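PDB 6EHI: nuclease NucT from Helicobacter pylori, which belongs to the PLD-like family and folds as a mixed beta-sheet with helices packed against it. Local coordinates for residues Ala37-Thr42 with Ile63-Ser68; Ile58-Ile63 with Pro84-Cys89. The protein carries 1 engineered substitution. All blocks are in the same frame, centred on the assembly; numbering follows the deposited sequence.

How the contacts relate
Contacts 1 and 2 lie on the two edges of one strand, 59-65, and share Ile63. Contact 1 joins it to strand 33-38, contact 2 to strand 86-91. All three strands run parallel within the mixed sheet. The contact centres are about 13 Å apart. Tyr64 N lies 2.9 Å from Cys89 O, a probable hydrogen bond that continues the pairing of contact 2 by one residue. Ile38 CG2 of contact 1 packs on Ile62 CG2 of contact 2 at 4.0 Å, on the face that also carries Tyr64 and Val88. Contact 1 also takes in the residues that follow strands 33-38 and 59-65. There a glycerol, probably from the crystallisation liquor, lies about 3 Å from the side chain of Ser40.

Contact 1 of 2, residues Ala37-Thr42 with Ile63-Ser68; sequences AIYSFT and IYDYES
Ala37 and Ile38 pair with Ile63 and Tyr64 in parallel register. Ile38 N donates to Ile63 O (2.8 Å), and Asp65 N donates to Ile38 O (3.2 Å). This is the strand pairing of a beta-alpha-beta unit whose crossover is helix 44-54. Ala37 CB sits beside Ile63 CB on one face. On the other, Ile38 CG2 packs against Tyr64 CD2 at 4.2 Å.

Beyond the strands, Phe41 turns back to Tyr64. The two rings are nearly parallel, with planes 12° apart, but slid so far that they barely overlap. Their closest approach is Phe41 CD2 to Tyr64 OH, 3.6 Å. The hydroxyl itself is hydrogen-bonded to Thr76 OG1, which also bonds to Phe41 O. Trp124 meets the Phe41 ring edge-to-face.

Tyr39 and Asp65 run side by side. Each has CG opposite its backbone N (chi1 175° and 173°), which sends ring and carboxylate the same way. Tyr39 CD1 touches Asp65 CB at 3.6 Å. Ser68 CB covers one face of this ring, 4.0 Å from Tyr39 CZ. Asp65 takes the N-cap position before the short, weakly bonded helix 66-69: its OD2 takes Ser68 N on the anti side, at 2.8 Å. A water donates to the same OD2 and bonds to Tyr39 OH. Asp65 OD1 is hydrogen-bonded to Met105 N. The carboxylate is thus held through both oxygens by three partners, which fixes its rotation at the C-terminal end of strand 59-65, where the helix begins.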
ATOM      1  N   ALA A  37       3.946  -8.789  -7.178  1.00 12.32           N
ATOM      2  CA  ALA A  37       4.414  -7.505  -7.720  1.00 13.59           C
ATOM      3  C   ALA A  37       4.861  -6.663  -6.569  1.00 13.79           C
ATOM      4  O   ALA A  37       4.064  -6.486  -5.654  1.00 14.64           O
ATOM      5  CB  ALA A  37       3.309  -6.851  -8.464  1.00 13.60           C
ATOM      6  N   ILE A  38       6.130  -6.252  -6.541  1.00 13.96           N
ATOM      7  CA  ILE A  38       6.697  -5.555  -5.395  1.00 13.43           C
ATOM      8  C   ILE A  38       7.574  -4.440  -5.803  1.00 13.67           C
ATOM      9  O   ILE A  38       8.459  -4.620  -6.608  1.00 13.73           O
ATOM     10  CB  ILE A  38       7.423  -6.581  -4.507  1.00 13.59           C
ATOM     11  CG1 ILE A  38       7.867  -5.989  -3.158  1.00 13.59           C
ATOM     12  CG2 ILE A  38       8.494  -7.360  -5.260  1.00 13.35           C
ATOM     13  CD1 ILE A  38       6.720  -5.559  -2.283  1.00 14.05           C
ATOM     14  N   TYR A  39       7.380  -3.263  -5.171  1.00 13.39           N
ATOM     15  CA  TYR A  39       8.192  -2.089  -5.390  1.00 14.65           C
ATOM     16  C   TYR A  39       9.612  -2.308  -4.897  1.00 14.56           C
ATOM     17  O   TYR A  39      10.576  -2.263  -5.699  1.00 15.42           O
ATOM     18  CB  TYR A  39       7.563  -0.814  -4.704  1.00 14.85           C
ATOM     19  CG  TYR A  39       8.453   0.364  -4.832  1.00 14.44           C
ATOM     20  CD1 TYR A  39       8.496   1.094  -6.034  1.00 13.52           C
ATOM     21  CD2 TYR A  39       9.343   0.720  -3.787  1.00 14.61           C
ATOM     22  CE1 TYR A  39       9.355   2.150  -6.184  1.00 15.11           C
ATOM     23  CE2 TYR A  39      10.228   1.759  -3.957  1.00 17.62           C
ATOM     24  CZ  TYR A  39      10.232   2.440  -5.206  1.00 16.21           C
ATOM     25  OH  TYR A  39      11.050   3.544  -5.428  1.00 20.99           O
ATOM     26  N   SER A  40       9.783  -2.549  -3.568  1.00 14.77           N
ATOM     27  CA  SER A  40      11.098  -2.798  -2.992  1.00 15.71           C
ATOM     28  C   SER A  40      11.026  -4.101  -2.202  1.00 15.79           C
ATOM     29  O   SER A  40      10.092  -4.294  -1.433  1.00 15.02           O
ATOM     30  CB  SER A  40      11.536  -1.636  -2.071  1.00 21.05           C
ATOM     31  OG  SER A  40      12.583  -2.006  -1.185  1.00 21.52           O
ATOM     32  N   PHE A  41      12.029  -4.969  -2.374  1.00 12.81           N
ATOM     33  CA  PHE A  41      12.027  -6.265  -1.787  1.00 12.93           C
ATOM     34  C   PHE A  41      13.495  -6.589  -1.436  1.00 15.81           C
ATOM     35  O   PHE A  41      14.285  -7.025  -2.259  1.00 17.09           O
ATOM     36  CB  PHE A  41      11.398  -7.265  -2.751  1.00 13.64           C
ATOM     37  CG  PHE A  41      11.377  -8.683  -2.315  1.00 13.58           C
ATOM     38  CD1 PHE A  41      11.764  -9.105  -1.016  1.00 13.83           C
ATOM     39  CD2 PHE A  41      11.076  -9.658  -3.240  1.00 13.70           C
ATOM     40  CE1 PHE A  41      11.768 -10.442  -0.656  1.00 15.46           C
ATOM     41  CE2 PHE A  41      11.092 -11.025  -2.926  1.00 15.23           C
ATOM     42  CZ  PHE A  41      11.365 -11.430  -1.588  1.00 15.28           C
ATOM     43  N   THR A  42      13.813  -6.362  -0.179  1.00 15.92           N
ATOM     44  CA  THR A  42      15.150  -6.545   0.354  1.00 16.46           C
ATOM     45  C   THR A  42      15.199  -7.553   1.517  1.00 20.07           C
ATOM     46  O   THR A  42      16.262  -7.966   1.914  1.00 19.66           O
ATOM     47  CB  THR A  42      15.744  -5.198   0.805  1.00 17.95           C
ATOM     48  OG1 THR A  42      14.919  -4.698   1.867  1.00 17.25           O
ATOM     49  CG2 THR A  42      15.868  -4.148  -0.339  1.00 17.72           C
ATOM     50  N   ILE A  63       7.336  -9.560 -10.249  1.00 14.30           N
ATOM     51  CA  ILE A  63       7.533  -8.274 -10.968  1.00 13.93           C
ATOM     52  C   ILE A  63       8.094  -7.260  -9.972  1.00 14.17           C
ATOM     53  O   ILE A  63       7.428  -6.985  -8.955  1.00 14.37           O
ATOM     54  CB  ILE A  63       6.207  -7.743 -11.569  1.00 15.22           C
ATOM     55  CG1 ILE A  63       5.519  -8.842 -12.400  1.00 16.80           C
ATOM     56  CG2 ILE A  63       6.471  -6.443 -12.255  1.00 15.25           C
ATOM     57  CD1 ILE A  63       4.129  -8.521 -12.953  1.00 17.52           C
ATOM     58  N   TYR A  64       9.339  -6.796 -10.163  1.00 13.11           N
ATOM     59  CA  TYR A  64       9.957  -5.736  -9.361  1.00 13.67           C
ATOM     60  C   TYR A  64       9.868  -4.368 -10.020  1.00 13.88           C
ATOM     61  O   TYR A  64      10.016  -4.235 -11.296  1.00 14.03           O
ATOM     62  CB  TYR A  64      11.400  -6.059  -9.208  1.00 14.17           C
ATOM     63  CG  TYR A  64      11.857  -7.250  -8.399  1.00 15.91           C
ATOM     64  CD1 TYR A  64      11.784  -8.597  -8.902  1.00 17.04           C
ATOM     65  CD2 TYR A  64      12.300  -7.079  -7.067  1.00 15.83           C
ATOM     66  CE1 TYR A  64      12.256  -9.665  -8.169  1.00 18.69           C
ATOM     67  CE2 TYR A  64      12.732  -8.155  -6.330  1.00 17.31           C
ATOM     68  CZ  TYR A  64      12.712  -9.442  -6.868  1.00 17.35           C
ATOM     69  OH  TYR A  64      13.117 -10.529  -6.125  1.00 17.62           O
ATOM     70  N   ASP A  65       9.740  -3.283  -9.261  1.00 13.48           N
ATOM     71  CA  ASP A  65       9.942  -1.942  -9.859  1.00 14.40           C
ATOM     72  C   ASP A  65      11.321  -1.821 -10.593  1.00 15.56           C
ATOM     73  O   ASP A  65      12.366  -2.229 -10.040  1.00 15.35           O
ATOM     74  CB  ASP A  65       9.793  -0.820  -8.832  1.00 13.46           C
ATOM     75  CG  ASP A  65      10.157   0.550  -9.367  1.00 12.75           C
ATOM     76  OD1 ASP A  65       9.340   1.083 -10.094  1.00 15.17           O
ATOM     77  OD2 ASP A  65      11.274   1.103  -9.048  1.00 15.65           O
ATOM     78  N   TYR A  66      11.279  -1.242 -11.792  1.00 14.93           N
ATOM     79  CA  TYR A  66      12.480  -1.175 -12.642  1.00 17.49           C
ATOM     80  C   TYR A  66      13.553  -0.286 -12.010  1.00 17.72           C
ATOM     81  O   TYR A  66      14.648  -0.741 -11.714  1.00 18.15           O
ATOM     82  CB  TYR A  66      12.080  -0.651 -14.073  1.00 16.57           C
ATOM     83  CG  TYR A  66      13.288  -0.555 -14.971  1.00 24.02           C
ATOM     84  CD1 TYR A  66      14.172   0.516 -14.875  1.00 26.23           C
ATOM     85  CD2 TYR A  66      13.608  -1.610 -15.793  1.00 25.91           C
ATOM     86  CE1 TYR A  66      15.310   0.535 -15.670  1.00 31.10           C
ATOM     87  CE2 TYR A  66      14.726  -1.592 -16.593  1.00 31.60           C
ATOM     88  CZ  TYR A  66      15.580  -0.540 -16.492  1.00 29.81           C
ATOM     89  OH  TYR A  66      16.716  -0.528 -17.282  1.00 33.88           O
ATOM     90  N   GLU A  67      13.251   0.940 -11.698  1.00 17.84           N
ATOM     91  CA  GLU A  67      14.345   1.828 -11.152  1.00 19.74           C
ATOM     92  C   GLU A  67      14.911   1.321  -9.813  1.00 20.23           C
ATOM     93  O   GLU A  67      16.096   1.412  -9.545  1.00 18.90           O
ATOM     94  CB  GLU A  67      13.875   3.238 -11.010  1.00 24.27           C
ATOM     95  CG  GLU A  67      13.617   3.963 -12.323  1.00 31.91           C
ATOM     96  CD  GLU A  67      14.844   4.074 -13.255  1.00 36.93           C
ATOM     97  OE1 GLU A  67      15.987   4.132 -12.742  1.00 40.64           O
ATOM     98  OE2 GLU A  67      14.654   4.080 -14.526  1.00 39.38           O
ATOM     99  N   SER A  68      14.072   0.752  -8.974  1.00 19.64           N
ATOM    100  CA  SER A  68      14.488   0.347  -7.653  1.00 20.46           C
ATOM    101  C   SER A  68      15.331  -0.912  -7.694  1.00 18.41           C
ATOM    102  O   SER A  68      16.036  -1.231  -6.717  1.00 21.78           O
ATOM    103  CB  SER A  68      13.239   0.222  -6.755  1.00 21.89           C
ATOM    104  OG  SER A  68      13.576  -0.230  -5.481  1.00 32.12           O
TER
HETATM  105  O   HOH W   1      11.933   3.619  -8.055  1.00 23.54           O
HETATM  106  O   HOH W   2      14.806  -1.180  -2.558  1.00 26.30           O

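Contact 2 of 2, residues Ile58-Ile63 with Pro84-Cys89; sequences IKVQII and PNTKVC
Strand segments 59-63 and 86-89 are parallel neighbours in the mixed sheet, their axes 4.7 Å apart at closest approach and 8° from parallel. Four backbone bonds join them. Val60 N donates to Asn85 O and Ile62 N to Lys87 O, while Lys87 N reaches Val60 O and Cys89 N reaches Ile62 O.

Val60 and Thr86 point the same way, with Val60 CG1 against Thr86 CG2 at 4.0 Å. Thr86 OG1, placed opposite the carbonyl carbon (chi1 -48°), turns back to donate to Pro84 O from above the carbonyl plane (3.0 Å). On this face Val88 CG1 also lies 4.2 Å from Ile62 CB. Helix 44-54 of the beta-alpha-beta crossover packs here through Ile50, and helix 77-80 through Leu80 and Ile77.

The other face carries Gln61, Lys87, Ile63 and Cys89, with helix 142-158 packed on Gln61 and Ile63. Gln61 CG passes obliquely by Lys87 CB at 4.1 Å, and its OE1 accepts from Lys35 NZ. Cys89 SG rests 3.8 Å from Ile63 CG1 and forms the disulfide to Cys159, just past that helix. At the strand starts, Asn85 CB comes within 3.3 Å of Ile58 O, a buried carbonyl oxygen without a hydrogen-bond partner in the model.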
ATOM      1  N   ILE A  58       6.613 -25.345  -6.816  1.00 22.70           N
ATOM      2  CA  ILE A  58       5.645 -24.264  -7.064  1.00 22.85           C
ATOM      3  C   ILE A  58       6.231 -23.232  -7.996  1.00 21.65           C
ATOM      4  O   ILE A  58       7.406 -22.851  -7.867  1.00 21.77           O
ATOM      5  CB  ILE A  58       5.209 -23.658  -5.705  1.00 24.45           C
ATOM      6  CG1 ILE A  58       4.155 -24.519  -4.934  1.00 26.44           C
ATOM      7  CG2 ILE A  58       4.582 -22.261  -5.872  1.00 28.99           C
ATOM      8  CD1 ILE A  58       4.671 -25.749  -4.284  1.00 26.40           C
ATOM      9  N   LYS A  59       5.421 -22.720  -8.904  1.00 22.63           N
ATOM     10  CA  LYS A  59       5.841 -21.700  -9.851  1.00 23.26           C
ATOM     11  C   LYS A  59       5.718 -20.318  -9.194  1.00 21.07           C
ATOM     12  O   LYS A  59       4.644 -19.930  -8.780  1.00 21.19           O
ATOM     13  CB  LYS A  59       4.989 -21.754 -11.077  1.00 27.54           C
ATOM     14  CG  LYS A  59       5.216 -23.067 -11.842  1.00 35.90           C
ATOM     15  CD  LYS A  59       4.387 -23.163 -13.109  1.00 42.25           C
ATOM     16  CE  LYS A  59       5.248 -22.927 -14.337  1.00 48.85           C
ATOM     17  NZ  LYS A  59       4.360 -23.101 -15.528  1.00 53.03           N
ATOM     18  N   VAL A  60       6.812 -19.561  -9.213  1.00 20.36           N
ATOM     19  CA  VAL A  60       6.888 -18.258  -8.651  1.00 19.66           C
ATOM     20  C   VAL A  60       7.187 -17.235  -9.727  1.00 19.21           C
ATOM     21  O   VAL A  60       8.056 -17.423 -10.586  1.00 20.96           O
ATOM     22  CB  VAL A  60       7.978 -18.229  -7.598  1.00 20.95           C
ATOM     23  CG1 VAL A  60       8.072 -16.863  -7.003  1.00 19.70           C
ATOM     24  CG2 VAL A  60       7.697 -19.269  -6.549  1.00 21.68           C
ATOM     25  N   GLN A  61       6.455 -16.139  -9.712  1.00 16.00           N
ATOM     26  CA  GLN A  61       6.674 -15.025 -10.641  1.00 15.96           C
ATOM     27  C   GLN A  61       6.756 -13.739  -9.790  1.00 14.45           C
ATOM     28  O   GLN A  61       5.970 -13.581  -8.867  1.00 15.14           O
ATOM     29  CB  GLN A  61       5.506 -14.913 -11.568  1.00 17.47           C
ATOM     30  CG  GLN A  61       5.439 -16.115 -12.500  1.00 22.44           C
ATOM     31  CD  GLN A  61       4.172 -16.169 -13.328  1.00 27.04           C
ATOM     32  OE1 GLN A  61       3.069 -15.963 -12.800  1.00 32.48           O
ATOM     33  NE2 GLN A  61       4.325 -16.379 -14.654  1.00 25.98           N
ATOM     34  N   ILE A  62       7.761 -12.930 -10.035  1.00 14.95           N
ATOM     35  CA  ILE A  62       7.978 -11.694  -9.261  1.00 14.69           C
ATOM     36  C   ILE A  62       8.223 -10.559 -10.199  1.00 15.05           C
ATOM     37  O   ILE A  62       9.179 -10.635 -10.952  1.00 16.13           O
ATOM     38  CB  ILE A  62       9.187 -11.877  -8.346  1.00 15.12           C
ATOM     39  CG1 ILE A  62       9.103 -13.222  -7.617  1.00 16.57           C
ATOM     40  CG2 ILE A  62       9.260 -10.715  -7.329  1.00 15.85           C
ATOM     41  CD1 ILE A  62      10.252 -13.463  -6.678  1.00 15.79           C
ATOM     42  N   ILE A  63       7.336  -9.560 -10.249  1.00 14.30           N
ATOM     43  CA  ILE A  63       7.533  -8.274 -10.968  1.00 13.93           C
ATOM     44  C   ILE A  63       8.094  -7.260  -9.972  1.00 14.17           C
ATOM     45  O   ILE A  63       7.428  -6.985  -8.955  1.00 14.37           O
ATOM     46  CB  ILE A  63       6.207  -7.743 -11.569  1.00 15.22           C
ATOM     47  CG1 ILE A  63       5.519  -8.842 -12.400  1.00 16.80           C
ATOM     48  CG2 ILE A  63       6.471  -6.443 -12.255  1.00 15.25           C
ATOM     49  CD1 ILE A  63       4.129  -8.521 -12.953  1.00 17.52           C
ATOM     50  N   PRO A  84      15.282 -22.211  -9.604  1.00 23.74           N
ATOM     51  CA  PRO A  84      14.283 -23.087 -10.204  1.00 25.82           C
ATOM     52  C   PRO A  84      12.847 -22.635  -9.957  1.00 22.84           C
ATOM     53  O   PRO A  84      12.519 -22.152  -8.857  1.00 23.15           O
ATOM     54  CB  PRO A  84      14.573 -24.412  -9.530  1.00 25.55           C
ATOM     55  CG  PRO A  84      16.048 -24.364  -9.463  1.00 27.20           C
ATOM     56  CD  PRO A  84      16.351 -22.992  -8.978  1.00 27.17           C
ATOM     57  N   ASN A  85      12.042 -22.742 -11.007  1.00 18.85           N
ATOM     58  CA  ASN A  85      10.603 -22.436 -11.018  1.00 20.23           C
ATOM     59  C   ASN A  85      10.337 -20.952 -10.764  1.00 18.94           C
ATOM     60  O   ASN A  85       9.210 -20.599 -10.468  1.00 21.12           O
ATOM     61  CB  ASN A  85       9.830 -23.302  -9.994  1.00 25.00           C
ATOM     62  CG  ASN A  85      10.149 -24.798 -10.124  1.00 28.27           C
ATOM     63  OD1 ASN A  85      10.558 -25.473  -9.167  1.00 28.00           O
ATOM     64  ND2 ASN A  85       9.919 -25.308 -11.284  1.00 22.01           N
ATOM     65  N   THR A  86      11.366 -20.114 -10.814  1.00 17.87           N
ATOM     66  CA  THR A  86      11.233 -18.652 -10.454  1.00 18.11           C
ATOM     67  C   THR A  86      11.517 -17.761 -11.658  1.00 18.51           C
ATOM     68  O   THR A  86      12.593 -17.795 -12.255  1.00 20.06           O
ATOM     69  CB  THR A  86      12.077 -18.313  -9.225  1.00 18.00           C
ATOM     70  OG1 THR A  86      11.788 -19.336  -8.241  1.00 18.99           O
ATOM     71  CG2 THR A  86      11.759 -16.983  -8.559  1.00 18.29           C
ATOM     72  N   LYS A  87      10.541 -16.931 -11.994  1.00 15.74           N
ATOM     73  CA  LYS A  87      10.580 -15.938 -13.077  1.00 17.58           C
ATOM     74  C   LYS A  87      10.669 -14.592 -12.385  1.00 16.20           C
ATOM     75  O   LYS A  87       9.780 -14.252 -11.615  1.00 20.32           O
ATOM     76  CB  LYS A  87       9.302 -15.952 -13.939  1.00 19.98           C
ATOM     77  CG  LYS A  87       9.417 -15.031 -15.168  1.00 24.82           C
ATOM     78  CD  LYS A  87       8.074 -14.830 -15.881  1.00 26.65           C
ATOM     79  CE  LYS A  87       8.101 -13.888 -17.076  1.00 28.98           C
ATOM     80  NZ  LYS A  87       9.125 -14.260 -18.091  1.00 29.38           N
ATOM     81  N   VAL A  88      11.707 -13.824 -12.649  1.00 17.93           N
ATOM     82  CA  VAL A  88      11.775 -12.419 -12.129  1.00 18.14           C
ATOM     83  C   VAL A  88      11.840 -11.482 -13.307  1.00 18.24           C
ATOM     84  O   VAL A  88      12.409 -11.824 -14.370  1.00 18.19           O
ATOM     85  CB  VAL A  88      12.932 -12.195 -11.144  1.00 17.73           C
ATOM     86  CG1 VAL A  88      12.866 -13.154 -10.005  1.00 17.59           C
ATOM     87  CG2 VAL A  88      14.272 -12.219 -11.865  1.00 20.86           C
ATOM     88  N   CYS A  89      11.253 -10.280 -13.185  1.00 16.01           N
ATOM     89  CA  CYS A  89      11.318  -9.318 -14.227  1.00 17.61           C
ATOM     90  C   CYS A  89      11.130  -7.878 -13.648  1.00 18.77           C
ATOM     91  O   CYS A  89      10.929  -7.747 -12.426  1.00 14.99           O
ATOM     92  CB  CYS A  89      10.268  -9.709 -15.279  1.00 20.14           C
ATOM     93  SG  CYS A  89       8.548  -9.532 -14.657  1.00 22.20           S
TER